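Local coordinates for protein aminoglycoside N(3)-acetyltransferase (Enterobacter cloacae, PDB 6NP3) that transfers an acetyl group from acetyl-CoA to the N3 amine of 2-deoxystreptamine antibiotics such as gentamicin, and so probably makes its host resistant to them, at residues T53-A58 with I124-A129; D64-Q69 with S188-R193; R228-R233 with A252-F257. All coordinates share one frame; numbering follows the deposited sequence. Where two conformers were deposited one is given.

Interaction 1: T53-A58 with I124-A129; sequences TGNILA and IGPDAA
Ile124, Asn55 and Ile56 lose the most surface in this contact. Ile56 and Ile124 form an antiparallel hydrogen-bonded pair. Ile56 N donates to Ile124 O at 2.9 Å, and Ile124 N returns a bond to Ile56 O, also at 2.9 Å. Both are nearly straight. The two isoleucine side chains leave the sheet on the same face and stand next to each other, CB of Ile56 to CB of Ile124 at 4.5 Å. Ile105 of helix 101-106 packs on Ile124, and Pro25 of strand 22-27 on Ile56.

Beyond Ile124 the chain turns away, and the side chain of Asn55 takes over the pairing. Its CG lies anti to the carbonyl carbon (chi1 -63°), which carries the amide across to the turn. Asn55 OD1 accepts the backbone N of Asp127 at 2.9 Å, with the donor tilted 17° from the carbonyl plane. Asn55 ND2 gives a weak bond to Asp127 OD2 at 3.0 Å. The two side chains cross at about a right angle, with their flat groups only 27° apart. OD2 of Asp127 has a stronger partner in His153 NE2. Pro126 CD sits against Gly54 O at 3.2 Å, which packs the proline ring just ahead of the strand.

The whole is the end of an antiparallel strand pair in the mixed sheet, with a type I beta turn, Gly125 to Ala128, bonded to the Asn55 side chain and leading into helix 128-132. It borders a magnesium site: Asp127 is a magnesium-binding residue, and a magnesium ion lies about 3 Å from its side chain.

Interaction 2: D64-Q69 with S188-R193; sequences DSPYEQ and SMPLLR. With LLL ((2R,3R,4R,5R)-2-((1S,2S,3R,4S,6R)-4,6-diamino-3-((2R,3R,6S)-3-amino-6-(aminomethyl)-tetrahydro-2H-pyran-2-yloxy)-2-hydr oxycyclohexyloxy)-5-methyl-4-(methylamino)-tetrahydro-2H-pyran-3,5-diol), chain B.
Met189 reaches Ser65 and Pro66 by bending its chain twice, at chi2 (-74°) and at chi3 (132°). The two bends bring the sulfur and the terminal methyl to the loop before helix 67-70, although CB does not point straight at it. Met189 CE lies 3.4 Å from Ser65 OG, and Met189 SD lies 3.7 Å from Pro66 CD. The methyl also comes within 3.8 Å of the backbone N of Tyr67. The serine hydroxyl has its polar partner in Asp118 OD1, so the methionine meets it as an apolar neighbour. Pro66 CG comes up to Pro190 CD at 3.8 Å, ring against ring. The touching residues are buried, and the contact is mostly apolar.

Pro66 is the centre of an inverse gamma turn, closed by a weak bond from Tyr67 N to Ser65 O, and it stands just ahead of the helix. The next two residues face gentamicin. Tyr67 CG is anti to the backbone N (chi1 -174°), and the ring lies against the sugar. C23 of the drug sits 4.0 Å above the ring plane, over its centre. Glu68 OE2 accepts a hydrogen bond from the drug hydroxyl O43 at 2.7 Å. The methionine and proline packing thus lies beside residues that line the antibiotic pocket, together with Asp118, Asn208 and Ser207.

The segment 188-193 is part of strand 184-193, which pairs with strand 196-205 in a two-stranded antiparallel sheet. Trp199 of the partner strand touches Pro190. Thr70, at the end of helix 67-70, ties its OG1 to the backbone N of Ser188.

Interaction 3: R228-R233 with A252-F257; sequences RDYLAR and ADIVSF
Tyr230 is the centre of this helix pair and touches Asp253, Ile254 and Phe257. Its hydroxyl donates to Asp253 OD2 at 2.7 Å, using the anti lone pair of that oxygen, the one turned away from the other carboxylate oxygen. OD2 lies near the plane of the tyrosine ring, at its edge, while the ring and carboxylate planes are 61° apart. Ile254 covers one face of the ring: its CG1 stands 3.7 Å from the centroid of the Tyr230 ring, almost on the ring normal, a CH-pi contact. Phe257 meets the edge. The pair is T-shaped, with the edge of Tyr230 toward the face of Phe257, and the two ring centroids are 5.2 Å apart. The closest atoms are Tyr230 CD1 and Phe257 CG at 3.6 Å. Tyr230 CB also lies over the phenylalanine face.

The tyrosine is therefore held at its face, its edge and its hydroxyl. CG lies anti to the backbone N in both Tyr230 (chi1 179°) and Phe257, which sends each ring toward the opposite helix. Arg233 crosses Phe257 at about a right angle, its CD at the ring edge, 4.1 Å from Phe257 CZ.

Further out, in one of its two deposited conformers, Asp229 OD2 is hydrogen-bonded to Trp261 NE1 of helix 251-265. The backbone N of Asp253 is bonded to Asp250 OD2, close to the start of its helix.

The axes of the two short segments come within 10.5 Å and run at 119°. Helix 222-233 leads into strands 237-241 and 244-250, which in turn lead into helix 251-265. Ile249 of the last strand touches both Tyr230 and Ile254, and Leu170 of helix 170-176 packs on Ile254.

The three contacts do not touch one another and share no segment. Interaction 2 is fully buried, while interactions 1 and 3 are partly buried. Interaction 1 belongs to the mixed sheet and relies on backbone bonds extended by an amide. Interaction 3 joins two helices, one before and one after the strands at the far end of that same sheet, through rings, an isoleucine and one tyrosine bond. Interaction 2 lies against the separate two-stranded sheet. Its protein packing is mostly apolar, and the hydrogen bond from the drug hydroxyl to Glu68 lies beside it. Interactions 2 and 3 lie on opposite sides of the chain centre, their own centres about 33 Å apart.

Interaction 1: T53-A58 with I124-A129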
loop_
_atom_site.group_PDB
_atom_site.type_symbol
_atom_site.label_atom_id
_atom_site.label_comp_id
_atom_site.label_asym_id
_atom_site.label_seq_id
_atom_site.Cartn_x
_atom_site.Cartn_y
_atom_site.Cartn_z
ATOM N N THR A 53 -7.070 19.342 5.884
ATOM C CA THR A 53 -8.221 18.550 5.466
ATOM C C THR A 53 -7.826 17.376 4.581
ATOM O O THR A 53 -8.692 16.599 4.197
ATOM C CB THR A 53 -9.243 19.400 4.705
ATOM O OG1 THR A 53 -8.680 19.776 3.433
ATOM C CG2 THR A 53 -9.614 20.651 5.453
ATOM N N GLY A 54 -6.560 17.248 4.230
ATOM C CA GLY A 54 -6.140 16.138 3.395
ATOM C C GLY A 54 -5.862 14.879 4.194
ATOM O O GLY A 54 -5.901 14.860 5.425
ATOM N N ASN A 55 -5.563 13.805 3.465
ATOM C CA ASN A 55 -5.310 12.520 4.090
ATOM C C ASN A 55 -4.159 11.829 3.368
ATOM O O ASN A 55 -3.967 11.986 2.160
ATOM C CB ASN A 55 -6.537 11.597 4.040
ATOM C CG ASN A 55 -7.720 12.137 4.804
ATOM O OD1 ASN A 55 -7.851 11.936 6.009
ATOM N ND2 ASN A 55 -8.594 12.838 4.096
ATOM N N ILE A 56 -3.431 11.018 4.123
ATOM C CA ILE A 56 -2.386 10.126 3.608
ATOM C C ILE A 56 -2.753 8.705 4.011
ATOM O O ILE A 56 -3.134 8.461 5.162
ATOM C CB ILE A 56 -1.019 10.474 4.231
ATOM C CG1 ILE A 56 -0.633 11.900 3.854
ATOM C CG2 ILE A 56 0.068 9.472 3.846
ATOM C CD1 ILE A 56 0.557 12.478 4.527
ATOM N N LEU A 57 -2.644 7.773 3.070
ATOM C CA LEU A 57 -2.826 6.348 3.318
ATOM C C LEU A 57 -1.582 5.632 2.824
ATOM O O LEU A 57 -1.129 5.896 1.709
ATOM C CB LEU A 57 -4.033 5.829 2.533
ATOM C CG LEU A 57 -4.349 4.341 2.672
ATOM C CD1 LEU A 57 -4.790 4.068 4.068
ATOM C CD2 LEU A 57 -5.402 3.890 1.692
ATOM N N ALA A 58 -1.015 4.758 3.644
ATOM C CA ALA A 58 0.178 4.032 3.238
ATOM C C ALA A 58 0.013 2.559 3.527
ATOM O O ALA A 58 -0.541 2.191 4.558
ATOM C CB ALA A 58 1.424 4.563 3.955
ATOM N N ILE A 124 -3.248 9.038 8.006
ATOM C CA ILE A 124 -3.149 10.303 8.726
ATOM C C ILE A 124 -4.147 11.260 8.090
ATOM O O ILE A 124 -4.143 11.438 6.865
ATOM C CB ILE A 124 -1.734 10.898 8.618
ATOM C CG1 ILE A 124 -0.713 9.990 9.300
ATOM C CG2 ILE A 124 -1.683 12.281 9.254
ATOM C CD1 ILE A 124 0.692 10.225 8.924
ATOM N N GLY A 125 -4.960 11.914 8.911
ATOM C CA GLY A 125 -5.854 12.960 8.459
ATOM C C GLY A 125 -7.248 12.776 9.006
ATOM O O GLY A 125 -7.542 11.796 9.705
ATOM N N PRO A 126 -8.142 13.717 8.710
ATOM C CA PRO A 126 -9.470 13.677 9.333
ATOM C C PRO A 126 -10.267 12.439 9.013
ATOM O O PRO A 126 -11.166 12.073 9.777
ATOM C CB PRO A 126 -10.150 14.950 8.823
ATOM C CG PRO A 126 -9.019 15.877 8.508
ATOM C CD PRO A 126 -7.921 14.958 7.956
ATOM N N ASP A 127 -10.012 11.792 7.879
ATOM C CA ASP A 127 -10.771 10.617 7.473
ATOM C C ASP A 127 -10.033 9.322 7.781
ATOM O O ASP A 127 -10.434 8.246 7.321
ATOM C CB ASP A 127 -11.106 10.706 5.986
ATOM C CG ASP A 127 -11.907 11.940 5.637
ATOM O OD1 ASP A 127 -12.845 12.293 6.367
ATOM O OD2 ASP A 127 -11.583 12.602 4.636
ATOM N N ALA A 128 -9.009 9.392 8.625
ATOM C CA ALA A 128 -8.157 8.235 8.865
ATOM C C ALA A 128 -8.923 7.073 9.476
ATOM O O ALA A 128 -8.704 5.910 9.106
ATOM C CB ALA A 128 -7.015 8.617 9.799
ATOM N N ALA A 129 -9.805 7.333 10.437
ATOM C CA ALA A 129 -10.516 6.208 11.033
ATOM C C ALA A 129 -11.414 5.522 10.009
ATOM O O ALA A 129 -11.528 4.287 9.992
ATOM C CB ALA A 129 -11.321 6.668 12.249
#

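Interaction 2: D64-Q69 with S188-R193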
loop_
_atom_site.group_PDB
_atom_site.type_symbol
_atom_site.label_atom_id
_atom_site.label_comp_id
_atom_site.label_asym_id
_atom_site.label_seq_id
_atom_site.Cartn_x
_atom_site.Cartn_y
_atom_site.Cartn_z
ATOM N N ASP A 64 7.136 -8.270 11.181
ATOM C CA ASP A 64 7.137 -9.641 11.683
ATOM C C ASP A 64 5.891 -10.413 11.251
ATOM O O ASP A 64 5.493 -11.383 11.893
ATOM C CB ASP A 64 7.328 -9.657 13.202
ATOM C CG ASP A 64 8.610 -8.963 13.633
ATOM O OD1 ASP A 64 9.633 -9.168 12.967
ATOM O OD2 ASP A 64 8.579 -8.203 14.617
ATOM N N SER A 65 5.324 -10.073 10.114
ATOM C CA SER A 65 4.199 -10.848 9.634
ATOM C C SER A 65 4.642 -12.289 9.366
ATOM O O SER A 65 5.601 -12.502 8.619
ATOM C CB SER A 65 3.706 -10.234 8.337
ATOM O OG SER A 65 2.740 -11.100 7.791
ATOM N N PRO A 66 3.957 -13.295 9.921
ATOM C CA PRO A 66 4.316 -14.698 9.686
ATOM C C PRO A 66 3.709 -15.271 8.403
ATOM O O PRO A 66 3.192 -16.397 8.385
ATOM C CB PRO A 66 3.775 -15.396 10.930
ATOM C CG PRO A 66 2.541 -14.632 11.266
ATOM C CD PRO A 66 2.857 -13.191 10.896
ATOM N N TYR A 67 3.802 -14.498 7.318
ATOM C CA TYR A 67 3.209 -14.892 6.047
ATOM C C TYR A 67 3.869 -16.149 5.499
ATOM O O TYR A 67 3.210 -17.171 5.287
ATOM C CB TYR A 67 3.321 -13.718 5.065
ATOM C CG TYR A 67 2.623 -13.915 3.755
ATOM C CD1 TYR A 67 3.278 -14.494 2.671
ATOM C CD2 TYR A 67 1.319 -13.496 3.585
ATOM C CE1 TYR A 67 2.631 -14.659 1.449
ATOM C CE2 TYR A 67 0.667 -13.657 2.380
ATOM C CZ TYR A 67 1.322 -14.244 1.316
ATOM O OH TYR A 67 0.648 -14.403 0.110
ATOM N N GLU A 68 5.164 -16.076 5.212
ATOM C CA GLU A 68 5.834 -17.243 4.654
ATOM C C GLU A 68 5.759 -18.434 5.601
ATOM O O GLU A 68 5.632 -19.580 5.153
ATOM C CB GLU A 68 7.287 -16.909 4.344
ATOM C CG GLU A 68 7.512 -16.198 3.011
ATOM C CD GLU A 68 7.471 -14.686 3.106
ATOM O OE1 GLU A 68 7.558 -14.143 4.223
ATOM O OE2 GLU A 68 7.353 -14.033 2.052
ATOM N N GLN A 69 5.812 -18.183 6.907
ATOM C CA GLN A 69 5.863 -19.250 7.894
ATOM C C GLN A 69 4.546 -19.989 8.020
ATOM O O GLN A 69 4.538 -21.121 8.512
ATOM C CB GLN A 69 6.249 -18.650 9.251
ATOM C CG GLN A 69 7.655 -18.042 9.306
ATOM C CD GLN A 69 7.713 -16.570 8.916
ATOM O OE1 GLN A 69 6.817 -16.041 8.257
ATOM N NE2 GLN A 69 8.797 -15.908 9.307
ATOM N N SER A 188 -2.052 -17.597 8.042
ATOM C CA SER A 188 -2.563 -17.384 9.381
ATOM C C SER A 188 -1.871 -16.194 10.007
ATOM O O SER A 188 -0.656 -16.033 9.870
ATOM C CB SER A 188 -2.297 -18.610 10.256
ATOM O OG SER A 188 -2.931 -19.764 9.725
ATOM N N MET A 189 -2.654 -15.388 10.705
ATOM C CA MET A 189 -2.126 -14.238 11.408
ATOM C C MET A 189 -2.579 -14.257 12.857
ATOM O O MET A 189 -3.724 -14.614 13.153
ATOM C CB MET A 189 -2.618 -12.935 10.759
ATOM C CG MET A 189 -2.123 -12.718 9.331
ATOM S SD MET A 189 -0.376 -12.256 9.310
ATOM C CE MET A 189 0.260 -13.382 8.029
ATOM N N PRO A 190 -1.728 -13.791 13.771
ATOM C CA PRO A 190 -2.108 -13.715 15.189
ATOM C C PRO A 190 -2.629 -12.328 15.521
ATOM O O PRO A 190 -1.892 -11.336 15.408
ATOM C CB PRO A 190 -0.787 -14.030 15.901
ATOM C CG PRO A 190 0.263 -13.461 14.995
ATOM C CD PRO A 190 -0.308 -13.463 13.567
ATOM N N LEU A 191 -3.915 -12.244 15.855
ATOM C CA LEU A 191 -4.570 -10.970 16.130
ATOM C C LEU A 191 -4.763 -10.805 17.632
ATOM O O LEU A 191 -4.731 -11.778 18.390
ATOM C CB LEU A 191 -5.950 -10.913 15.470
ATOM C CG LEU A 191 -6.104 -11.219 13.993
ATOM C CD1 LEU A 191 -7.552 -11.002 13.559
ATOM C CD2 LEU A 191 -5.177 -10.367 13.176
ATOM N N LEU A 192 -5.008 -9.567 18.055
ATOM C CA LEU A 192 -5.458 -9.285 19.414
ATOM C C LEU A 192 -6.971 -9.118 19.392
ATOM O O LEU A 192 -7.502 -8.337 18.594
ATOM C CB LEU A 192 -4.819 -8.013 19.975
ATOM C CG LEU A 192 -3.372 -8.131 20.441
ATOM C CD1 LEU A 192 -2.853 -6.754 20.826
ATOM C CD2 LEU A 192 -3.235 -9.115 21.586
ATOM N N ARG A 193 -7.661 -9.863 20.249
ATOM C CA ARG A 193 -9.106 -9.750 20.411
ATOM C C ARG A 193 -9.389 -9.719 21.907
ATOM O O ARG A 193 -9.207 -10.725 22.603
ATOM C CB ARG A 193 -9.816 -10.911 19.715
ATOM C CG ARG A 193 -9.859 -10.732 18.194
ATOM C CD ARG A 193 -10.553 -11.879 17.463
ATOM N NE ARG A 193 -10.607 -11.633 16.022
ATOM C CZ ARG A 193 -11.018 -12.519 15.123
ATOM N NH1 ARG A 193 -11.407 -13.725 15.502
ATOM N NH2 ARG A 193 -11.037 -12.203 13.837
HETATM C C11 LLL B . 6.645 -7.759 -4.279
HETATM O O11 LLL B . 5.392 -7.057 -4.068
HETATM C C21 LLL B . 7.676 -6.718 -4.710
HETATM N N21 LLL B . 7.613 -5.622 -3.750
HETATM C C31 LLL B . 7.303 -6.136 -6.022
HETATM C C41 LLL B . 7.266 -7.256 -7.050
HETATM C C51 LLL B . 6.276 -8.309 -6.565
HETATM O O51 LLL B . 6.621 -8.764 -5.287
HETATM C C61 LLL B . 6.280 -9.504 -7.494
HETATM N N61 LLL B . 5.327 -10.486 -6.979
HETATM C C12 LLL B . 2.431 -7.708 -1.138
HETATM N N12 LLL B . 1.304 -8.186 -0.348
HETATM C C22 LLL B . 1.987 -7.262 -2.531
HETATM C C32 LLL B . 3.205 -6.713 -3.246
HETATM N N32 LLL B . 2.813 -6.250 -4.580
HETATM C C42 LLL B . 4.321 -7.745 -3.417
HETATM C C52 LLL B . 4.690 -8.319 -2.048
HETATM O O52 LLL B . 5.575 -9.397 -2.245
HETATM C C62 LLL B . 3.482 -8.817 -1.280
HETATM O O62 LLL B . 3.904 -9.178 0.022
HETATM C C13 LLL B . 3.555 -10.481 0.493
HETATM C C23 LLL B . 3.402 -10.365 2.007
HETATM O O23 LLL B . 2.460 -9.347 2.276
HETATM C C33 LLL B . 4.733 -9.947 2.657
HETATM N N33 LLL B . 4.598 -9.951 4.130
HETATM C C43 LLL B . 5.829 -10.937 2.210
HETATM O O43 LLL B . 5.541 -12.172 2.835
HETATM C C53 LLL B . 5.832 -11.084 0.685
HETATM O O53 LLL B . 4.571 -11.453 0.176
HETATM C C83 LLL B . 7.211 -10.429 2.641
HETATM C C93 LLL B . 5.020 -8.654 4.702
#

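Interaction 3: R228-R233 with A252-F257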
loop_
_atom_site.group_PDB
_atom_site.type_symbol
_atom_site.label_atom_id
_atom_site.label_comp_id
_atom_site.label_asym_id
_atom_site.label_seq_id
_atom_site.Cartn_x
_atom_site.Cartn_y
_atom_site.Cartn_z
ATOM N N ARG A 228 2.819 -0.384 -16.223
ATOM C CA ARG A 228 3.664 0.026 -17.343
ATOM C C ARG A 228 2.823 0.397 -18.556
ATOM O O ARG A 228 3.079 1.413 -19.216
ATOM C CB ARG A 228 4.625 -1.097 -17.744
ATOM C CG ARG A 228 5.864 -1.248 -16.922
ATOM C CD ARG A 228 6.814 -2.312 -17.490
ATOM N NE ARG A 228 7.788 -2.707 -16.474
ATOM C CZ ARG A 228 8.792 -1.937 -16.069
ATOM N NH1 ARG A 228 8.963 -0.736 -16.598
ATOM N NH2 ARG A 228 9.626 -2.367 -15.134
ATOM N N ASP A 229 1.848 -0.447 -18.904
ATOM C CA ASP A 229 0.951 -0.142 -20.013
ATOM C C ASP A 229 0.236 1.178 -19.766
ATOM O O ASP A 229 0.263 2.081 -20.611
ATOM C CB ASP A 229 -0.054 -1.282 -20.210
ATOM C CG ASP A 229 0.199 -2.082 -21.476
ATOM O OD1 ASP A 229 1.064 -1.701 -22.288
ATOM O OD2 ASP A 229 -0.479 -3.105 -21.677
ATOM N N TYR A 230 -0.317 1.342 -18.561
ATOM C CA TYR A 230 -1.095 2.541 -18.249
ATOM C C TYR A 230 -0.248 3.785 -18.425
ATOM O O TYR A 230 -0.687 4.769 -19.026
ATOM C CB TYR A 230 -1.619 2.463 -16.820
ATOM C CG TYR A 230 -2.417 3.640 -16.365
ATOM C CD1 TYR A 230 -3.743 3.722 -16.647
ATOM C CD2 TYR A 230 -1.836 4.672 -15.632
ATOM C CE1 TYR A 230 -4.502 4.785 -16.178
ATOM C CE2 TYR A 230 -2.571 5.740 -15.192
ATOM C CZ TYR A 230 -3.896 5.795 -15.469
ATOM O OH TYR A 230 -4.603 6.870 -14.986
ATOM N N LEU A 231 0.970 3.748 -17.906
ATOM C CA LEU A 231 1.824 4.920 -17.966
ATOM C C LEU A 231 2.282 5.214 -19.383
ATOM O O LEU A 231 2.588 6.368 -19.694
ATOM C CB LEU A 231 3.017 4.739 -17.034
ATOM C CG LEU A 231 2.632 4.733 -15.551
ATOM C CD1 LEU A 231 3.830 4.353 -14.684
ATOM C CD2 LEU A 231 2.089 6.087 -15.104
ATOM N N ALA A 232 2.293 4.221 -20.257
ATOM C CA ALA A 232 2.616 4.469 -21.655
ATOM C C ALA A 232 1.452 5.058 -22.421
ATOM O O ALA A 232 1.656 5.521 -23.548
ATOM C CB ALA A 232 3.008 3.155 -22.337
ATOM N N ARG A 233 0.242 5.037 -21.849
ATOM C CA ARG A 233 -0.979 5.351 -22.566
ATOM C C ARG A 233 -1.759 6.521 -21.993
ATOM O O ARG A 233 -2.841 6.812 -22.510
ATOM C CB ARG A 233 -1.912 4.131 -22.545
ATOM C CG ARG A 233 -1.452 2.992 -23.435
ATOM C CD ARG A 233 -2.295 1.752 -23.187
ATOM N NE ARG A 233 -1.938 0.636 -24.061
ATOM C CZ ARG A 233 -2.684 0.216 -25.079
ATOM N NH1 ARG A 233 -3.838 0.807 -25.350
ATOM N NH2 ARG A 233 -2.275 -0.804 -25.817
ATOM N N ALA A 252 -8.580 5.743 -9.048
ATOM C CA ALA A 252 -9.746 5.111 -9.646
ATOM C C ALA A 252 -9.510 4.823 -11.121
ATOM O O ALA A 252 -9.930 3.779 -11.635
ATOM C CB ALA A 252 -10.981 5.989 -9.457
ATOM N N ASP A 253 -8.843 5.741 -11.818
ATOM C CA ASP A 253 -8.607 5.554 -13.247
ATOM C C ASP A 253 -7.667 4.386 -13.518
ATOM O O ASP A 253 -7.943 3.568 -14.401
ATOM C CB ASP A 253 -8.060 6.830 -13.869
ATOM C CG ASP A 253 -8.120 6.795 -15.371
ATOM O OD1 ASP A 253 -9.231 6.669 -15.916
ATOM O OD2 ASP A 253 -7.057 6.890 -15.997
ATOM N N ILE A 254 -6.556 4.272 -12.788
ATOM C CA ILE A 254 -5.633 3.163 -13.049
ATOM C C ILE A 254 -6.252 1.827 -12.661
ATOM O O ILE A 254 -6.031 0.818 -13.334
ATOM C CB ILE A 254 -4.253 3.385 -12.393
ATOM C CG1 ILE A 254 -3.207 2.443 -13.034
ATOM C CG2 ILE A 254 -4.322 3.241 -10.883
ATOM C CD1 ILE A 254 -1.799 2.664 -12.587
ATOM N N VAL A 255 -7.057 1.794 -11.602
ATOM C CA VAL A 255 -7.717 0.550 -11.217
ATOM C C VAL A 255 -8.761 0.150 -12.245
ATOM O O VAL A 255 -8.851 -1.027 -12.629
ATOM C CB VAL A 255 -8.269 0.652 -9.782
ATOM C CG1 VAL A 255 -9.171 -0.532 -9.462
ATOM C CG2 VAL A 255 -7.093 0.715 -8.806
ATOM N N SER A 256 -9.570 1.088 -12.727
ATOM C CA SER A 256 -10.505 0.736 -13.789
ATOM C C SER A 256 -9.759 0.208 -15.018
ATOM O O SER A 256 -10.142 -0.815 -15.614
ATOM C CB SER A 256 -11.349 1.953 -14.141
ATOM O OG SER A 256 -12.201 2.294 -13.063
ATOM N N PHE A 257 -8.676 0.886 -15.399
ATOM C CA PHE A 257 -7.863 0.433 -16.515
ATOM C C PHE A 257 -7.372 -0.979 -16.264
ATOM O O PHE A 257 -7.378 -1.824 -17.174
ATOM C CB PHE A 257 -6.699 1.399 -16.705
ATOM C CG PHE A 257 -5.713 0.982 -17.766
ATOM C CD1 PHE A 257 -4.651 0.161 -17.452
ATOM C CD2 PHE A 257 -5.838 1.425 -19.067
ATOM C CE1 PHE A 257 -3.736 -0.222 -18.406
ATOM C CE2 PHE A 257 -4.916 1.022 -20.026
ATOM C CZ PHE A 257 -3.860 0.249 -19.686
#